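Local coordinates for beta-lactamase inhibitory protein BLIP-I (Streptomyces exfoliatus, PDB 3GMV) that inhibits beta-lactamases, probably by binding them directly as a proteinaceous inhibitor of the BLIP family, at residues 98-103 and 125-130. Residues are numbered along the deposited sequence; the frame is centred on the assembly and turned at random.
Sequences AAVPKD and YYCAAA
In this two-layer alpha/beta sandwich, the turn that leaves helix 93-99 packs V100 and K102 against C127 and Y125, alternate residues on the helix-covered face of strand 122-128. V100 is the first residue to depart from helical backbone angles, and its side chain points toward the sheet. Its CG1 lies 4.4 Å from SG of C127, a loose apolar contact well suited to a branched aliphatic group beside a sulfur. That sulfur is joined in a disulfide to C105 on the neighbouring strand 105-111. V100 also touches C105, and F140 of strand 137-143 meets both V100 and C127, so the valine packs on side chains from three adjacent strands. K102 suits the exposed margin of this patch because its long aliphatic chain can span the gap to Y125. With CG anti to the backbone N (chi1 -161°), it runs outward before bending at chi3 and chi4, bringing NZ to the hydroxyl end of Y125, at an oblique position to the ring. NZ is modelled 2.5 Å from Y125 OH, an approach so short that the detailed placing of the amine is doubtful. The Y125 ring also meets W97 of helix 93-99 edge-to-face, which ties the helix itself to the strand. The chemistry thus divides in two: a buried apolar and disulfide-bonded part, and an exposed margin where a long-chained lysine lies beside a tyrosine hydroxyl.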
loop_
_atom_site.group_PDB
_atom_site.type_symbol
_atom_site.label_atom_id
_atom_site.label_comp_id
_atom_site.label_asym_id
_atom_site.label_seq_id
_atom_site.Cartn_x
_atom_site.Cartn_y
_atom_site.Cartn_z
ATOM N N ALA A 98 15.225 -10.905 -6.121
ATOM C CA ALA A 98 16.491 -11.633 -6.025
ATOM C C ALA A 98 17.496 -10.831 -5.217
ATOM O O ALA A 98 18.407 -11.413 -4.619
ATOM C CB ALA A 98 17.065 -11.951 -7.444
ATOM N N ALA A 99 17.334 -9.500 -5.193
ATOM C CA ALA A 99 18.238 -8.612 -4.400
ATOM C C ALA A 99 17.768 -8.374 -2.972
ATOM O O ALA A 99 18.581 -8.247 -2.055
ATOM C CB ALA A 99 18.401 -7.265 -5.100
ATOM N N VAL A 100 16.453 -8.327 -2.770
ATOM C CA VAL A 100 15.877 -7.926 -1.492
ATOM C C VAL A 100 15.005 -9.062 -1.005
ATOM O O VAL A 100 14.249 -9.629 -1.800
ATOM C CB VAL A 100 14.953 -6.663 -1.677
ATOM C CG1 VAL A 100 14.205 -6.323 -0.390
ATOM C CG2 VAL A 100 15.767 -5.440 -2.131
ATOM N N PRO A 101 15.065 -9.394 0.288
ATOM C CA PRO A 101 14.177 -10.518 0.723
ATOM C C PRO A 101 12.698 -10.069 0.841
ATOM O O PRO A 101 12.350 -9.221 1.700
ATOM C CB PRO A 101 14.762 -10.934 2.080
ATOM C CG PRO A 101 15.510 -9.710 2.583
ATOM C CD PRO A 101 15.979 -8.945 1.346
ATOM N N LYS A 102 11.844 -10.613 -0.031
ATOM C CA LYS A 102 10.456 -10.192 -0.055
ATOM C C LYS A 102 9.748 -10.410 1.278
ATOM O O LYS A 102 8.790 -9.690 1.607
ATOM C CB LYS A 102 9.686 -10.874 -1.204
ATOM C CG LYS A 102 8.405 -10.140 -1.539
ATOM C CD LYS A 102 7.738 -10.710 -2.790
ATOM C CE LYS A 102 6.225 -10.606 -2.709
ATOM N NZ LYS A 102 5.759 -9.280 -3.072
ATOM N N ASP A 103 10.200 -11.383 2.071
ATOM C CA ASP A 103 9.576 -11.586 3.386
ATOM C C ASP A 103 9.861 -10.405 4.314
ATOM O O ASP A 103 9.295 -10.320 5.405
ATOM C CB ASP A 103 10.069 -12.881 4.067
ATOM C CG ASP A 103 9.431 -14.139 3.501
ATOM O OD1 ASP A 103 8.433 -14.050 2.763
ATOM O OD2 ASP A 103 9.954 -15.233 3.810
ATOM N N TYR A 125 5.641 -1.299 -2.308
ATOM C CA TYR A 125 6.150 -2.132 -1.230
ATOM C C TYR A 125 6.932 -1.336 -0.176
ATOM O O TYR A 125 7.664 -0.385 -0.479
ATOM C CB TYR A 125 7.011 -3.248 -1.825
ATOM C CG TYR A 125 6.232 -4.389 -2.420
ATOM C CD1 TYR A 125 5.742 -5.398 -1.606
ATOM C CD2 TYR A 125 5.977 -4.457 -3.801
ATOM C CE1 TYR A 125 5.038 -6.473 -2.151
ATOM C CE2 TYR A 125 5.268 -5.537 -4.356
ATOM C CZ TYR A 125 4.799 -6.528 -3.505
ATOM O OH TYR A 125 4.104 -7.609 -3.974
ATOM N N TYR A 126 6.750 -1.724 1.078
ATOM C CA TYR A 126 7.447 -1.114 2.188
ATOM C C TYR A 126 8.184 -2.226 2.913
ATOM O O TYR A 126 7.592 -3.234 3.318
ATOM C CB TYR A 126 6.405 -0.493 3.099
ATOM C CG TYR A 126 6.903 -0.084 4.478
ATOM C CD1 TYR A 126 7.720 1.021 4.657
ATOM C CD2 TYR A 126 6.547 -0.828 5.607
ATOM C CE1 TYR A 126 8.148 1.399 5.962
ATOM C CE2 TYR A 126 6.969 -0.457 6.879
ATOM C CZ TYR A 126 7.759 0.640 7.045
ATOM O OH TYR A 126 8.170 0.950 8.331
ATOM N N CYS A 127 9.491 -2.077 3.030
ATOM C CA CYS A 127 10.293 -3.132 3.617
ATOM C C CYS A 127 10.931 -2.661 4.926
ATOM O O CYS A 127 11.857 -1.836 4.910
ATOM C CB CYS A 127 11.385 -3.538 2.618
ATOM S SG CYS A 127 10.758 -4.033 1.035
ATOM N N ALA A 128 10.471 -3.195 6.056
ATOM C CA ALA A 128 10.987 -2.731 7.365
ATOM C C ALA A 128 12.245 -3.516 7.717
ATOM O O ALA A 128 12.295 -4.717 7.502
ATOM C CB ALA A 128 9.938 -2.972 8.443
ATOM N N ALA A 129 13.251 -2.834 8.265
ATOM C CA ALA A 129 14.472 -3.486 8.690
ATOM C C ALA A 129 14.331 -4.108 10.087
ATOM O O ALA A 129 15.182 -4.910 10.497
ATOM C CB ALA A 129 15.652 -2.485 8.675
ATOM N N ALA A 130 13.275 -3.744 10.808
ATOM C CA ALA A 130 13.104 -4.223 12.191
ATOM C C ALA A 130 11.638 -4.182 12.599
ATOM O O ALA A 130 10.814 -3.601 11.913
ATOM C CB ALA A 130 13.956 -3.372 13.155
#